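Local coordinates for protein accelerated cell death 11 (Arabidopsis thaliana, PDB 4NTO) that transfers ceramide-1-phosphate and phytoceramide-1-phosphate selectively between membranes, and carries neither ceramide nor glycosphingolipids, at residues 81-86 with 196-201. The protein carries 1 engineered substitution. Sequence-based numbering, arbitrary orientation.
Sequences VMMDKD and NLFLSK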
ATOM      1  N   VAL A  81      15.315  -4.813 -11.950  1.00 28.07           N
ATOM      2  CA  VAL A  81      16.368  -4.024 -12.569  1.00 31.49           C
ATOM      3  C   VAL A  81      16.578  -2.762 -11.755  1.00 35.60           C
ATOM      4  O   VAL A  81      17.711  -2.320 -11.544  1.00 39.16           O
ATOM      5  CB  VAL A  81      15.975  -3.647 -14.022  1.00 30.50           C
ATOM      6  CG1 VAL A  81      16.835  -2.516 -14.540  1.00 28.41           C
ATOM      7  CG2 VAL A  81      16.044  -4.866 -14.936  1.00 30.74           C
ATOM      8  N   MET A  82      15.473  -2.189 -11.287  1.00 33.18           N
ATOM      9  CA  MET A  82      15.516  -0.994 -10.442  1.00 32.23           C
ATOM     10  C   MET A  82      16.298  -1.229  -9.154  1.00 29.72           C
ATOM     11  O   MET A  82      17.149  -0.415  -8.782  1.00 30.46           O
ATOM     12  CB  MET A  82      14.095  -0.505 -10.126  1.00 34.03           C
ATOM     13  CG  MET A  82      14.011   0.821  -9.361  1.00 34.12           C
ATOM     14  SD  MET A  82      12.310   1.352  -9.064  1.00 31.75           S
ATOM     15  CE  MET A  82      11.897   0.397  -7.626  1.00 19.10           C
ATOM     16  N   MET A  83      16.003  -2.340  -8.477  1.00 30.56           N
ATOM     17  CA  MET A  83      16.713  -2.740  -7.266  1.00 27.76           C
ATOM     18  C   MET A  83      18.195  -3.057  -7.556  1.00 25.82           C
ATOM     19  O   MET A  83      19.068  -2.707  -6.778  1.00 27.21           O
ATOM     20  CB  MET A  83      16.039  -3.956  -6.595  1.00 24.65           C
ATOM     21  CG  MET A  83      14.652  -3.664  -6.003  1.00 31.56           C
ATOM     22  SD  MET A  83      13.941  -5.075  -5.123  1.00 30.54           S
ATOM     23  CE  MET A  83      14.963  -5.175  -3.657  1.00 29.49           C
ATOM     24  N   ASP A  84      18.472  -3.741  -8.657  1.00 26.18           N
ATOM     25  CA  ASP A  84      19.852  -4.133  -8.974  1.00 28.90           C
ATOM     26  C   ASP A  84      20.738  -2.931  -9.261  1.00 32.24           C
ATOM     27  O   ASP A  84      21.933  -2.958  -8.948  1.00 35.17           O
ATOM     28  CB  ASP A  84      19.893  -5.118 -10.143  1.00 32.01           C
ATOM     29  CG  ASP A  84      19.355  -6.497  -9.766  1.00 37.13           C
ATOM     30  OD1 ASP A  84      19.223  -6.777  -8.555  1.00 38.37           O
ATOM     31  OD2 ASP A  84      19.067  -7.303 -10.675  1.00 39.62           O
ATOM     32  N   LYS A  85      20.157  -1.893  -9.864  1.00 36.54           N
ATOM     33  CA  LYS A  85      20.865  -0.638 -10.123  1.00 36.78           C
ATOM     34  C   LYS A  85      21.261   0.027  -8.816  1.00 35.28           C
ATOM     35  O   LYS A  85      22.378   0.527  -8.696  1.00 32.16           O
ATOM     36  CB  LYS A  85      20.012   0.340 -10.935  1.00 36.06           C
ATOM     37  CG  LYS A  85      19.988   0.041 -12.427  1.00 38.78           C
ATOM     38  CD  LYS A  85      18.878   0.812 -13.155  1.00 42.64           C
ATOM     39  CE  LYS A  85      19.112   2.319 -13.168  1.00 46.69           C
ATOM     40  NZ  LYS A  85      20.332   2.719 -13.901  1.00 43.28           N
ATOM     41  N   ASP A  86      20.351   0.039  -7.841  1.00 33.69           N
ATOM     42  CA  ASP A  86      20.642   0.669  -6.545  1.00 35.10           C
ATOM     43  C   ASP A  86      21.681  -0.116  -5.764  1.00 34.23           C
ATOM     44  O   ASP A  86      22.460   0.459  -5.013  1.00 32.28           O
ATOM     45  CB  ASP A  86      19.384   0.828  -5.697  1.00 37.80           C
ATOM     46  CG  ASP A  86      18.536   2.010  -6.136  1.00 40.98           C
ATOM     47  OD1 ASP A  86      19.046   2.846  -6.906  1.00 41.59           O
ATOM     48  OD2 ASP A  86      17.366   2.113  -5.708  1.00 42.17           O
ATOM     49  N   ASN A 196      10.306 -10.863  -0.771  1.00 28.16           N
ATOM     50  CA  ASN A 196      11.311 -11.845  -1.179  1.00 28.13           C
ATOM     51  C   ASN A 196      12.425 -11.291  -2.063  1.00 26.56           C
ATOM     52  O   ASN A 196      13.543 -11.783  -2.007  1.00 27.79           O
ATOM     53  CB  ASN A 196      10.654 -13.065  -1.821  1.00 27.73           C
ATOM     54  CG  ASN A 196       9.797 -13.837  -0.836  1.00 33.39           C
ATOM     55  OD1 ASN A 196       9.945 -13.671   0.372  1.00 33.75           O
ATOM     56  ND2 ASN A 196       8.900 -14.680  -1.344  1.00 33.64           N
ATOM     57  N   LEU A 197      12.114 -10.292  -2.885  1.00 27.92           N
ATOM     58  CA  LEU A 197      13.154  -9.552  -3.612  1.00 29.23           C
ATOM     59  C   LEU A 197      14.167  -8.942  -2.650  1.00 31.92           C
ATOM     60  O   LEU A 197      15.365  -9.054  -2.880  1.00 30.48           O
ATOM     61  CB  LEU A 197      12.572  -8.434  -4.480  1.00 27.82           C
ATOM     62  CG  LEU A 197      11.754  -8.772  -5.732  1.00 27.74           C
ATOM     63  CD1 LEU A 197      11.501  -7.516  -6.555  1.00 25.31           C
ATOM     64  CD2 LEU A 197      12.420  -9.870  -6.581  1.00 23.32           C
ATOM     65  N   PHE A 198      13.689  -8.292  -1.584  1.00 28.02           N
ATOM     66  CA  PHE A 198      14.592  -7.705  -0.593  1.00 28.92           C
ATOM     67  C   PHE A 198      15.372  -8.792   0.152  1.00 31.19           C
ATOM     68  O   PHE A 198      16.596  -8.706   0.328  1.00 28.21           O
ATOM     69  CB  PHE A 198      13.834  -6.832   0.426  1.00 23.86           C
ATOM     70  CG  PHE A 198      13.447  -5.483  -0.093  1.00 24.97           C
ATOM     71  CD1 PHE A 198      12.427  -5.351  -1.027  1.00 24.44           C
ATOM     72  CD2 PHE A 198      14.091  -4.334   0.377  1.00 23.78           C
ATOM     73  CE1 PHE A 198      12.059  -4.100  -1.510  1.00 27.33           C
ATOM     74  CE2 PHE A 198      13.743  -3.093  -0.090  1.00 26.99           C
ATOM     75  CZ  PHE A 198      12.717  -2.962  -1.042  1.00 30.60           C
ATOM     76  N   LEU A 199      14.650  -9.821   0.588  1.00 28.76           N
ATOM     77  CA  LEU A 199      15.247 -10.889   1.377  1.00 25.17           C
ATOM     78  C   LEU A 199      16.303 -11.653   0.594  1.00 27.80           C
ATOM     79  O   LEU A 199      17.391 -11.929   1.109  1.00 28.18           O
ATOM     80  CB  LEU A 199      14.160 -11.830   1.909  1.00 23.85           C
ATOM     81  CG  LEU A 199      13.195 -11.193   2.920  1.00 24.62           C
ATOM     82  CD1 LEU A 199      12.069 -12.164   3.311  1.00 21.65           C
ATOM     83  CD2 LEU A 199      13.994 -10.770   4.143  1.00 24.90           C
ATOM     84  N   SER A 200      15.990 -11.964  -0.661  1.00 27.38           N
ATOM     85  CA  SER A 200      16.884 -12.751  -1.502  1.00 28.97           C
ATOM     86  C   SER A 200      18.156 -11.999  -1.900  1.00 30.25           C
ATOM     87  O   SER A 200      19.143 -12.622  -2.271  1.00 28.47           O
ATOM     88  CB  SER A 200      16.157 -13.254  -2.756  1.00 28.40           C
ATOM     89  OG  SER A 200      15.849 -12.186  -3.637  1.00 29.35           O
ATOM     90  N   LYS A 201      18.123 -10.670  -1.823  1.00 29.81           N
ATOM     91  CA  LYS A 201      19.282  -9.846  -2.154  1.00 28.12           C
ATOM     92  C   LYS A 201      20.005  -9.390  -0.893  1.00 28.88           C
ATOM     93  O   LYS A 201      20.867  -8.516  -0.941  1.00 30.55           O
ATOM     94  CB  LYS A 201      18.850  -8.660  -3.020  1.00 27.07           C
ATOM     95  CG  LYS A 201      18.285  -9.116  -4.370  1.00 26.79           C
ATOM     96  CD  LYS A 201      17.618  -7.994  -5.163  1.00 24.82           C
ATOM     97  CE  LYS A 201      16.954  -8.559  -6.441  1.00 31.50           C
ATOM     98  NZ  LYS A 201      17.924  -9.018  -7.511  1.00 34.58           N
TER
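M83 reaches from helix 79-88 to the C-terminal end of helix 173-200 and lays its methyl group on the ring of F198. CE of M83 sits 3.7 Å from the F198 ring centroid and only 15° off the ring normal, a CH-pi contact over the face, displaced toward the CD1 and CE1 side. The thioether chain runs out straight through chi2 and turns at chi3 (71°), which swings CE onto the ring while SD stays behind. SD of M83 stands oblique to the F198 ring, 4.7 Å from its centroid, and also packs against L197, 3.7 Å from CB of L197 and as close to CD1 of L197. This Met-aromatic corner is the buried, tightly filled part of the contact: L203 also touches M83, and T99 and L103 of helix 98-121 lie against F198.

Toward solvent the contact thins to one polar link. K201 extends its chain past M83, K201 CD lying 4.2 Å from M83 CE, and bends at chi4 (-71°) to bring NZ to D84. K201 NZ donates to D84 OD1 at 2.8 Å, a salt-bridged hydrogen bond that uses the syn lone pair of OD1; both residues are partly exposed.

F198 lies about 7 Å, side chain to side chain, from R100 and R104, which bind the ceramide-1-phosphate-type lipid, and about 11 Å from the bound lipid: helix-to-helix packing of the all-helical GLTP fold, behind the lipid-binding residues rather than in contact with the lipid.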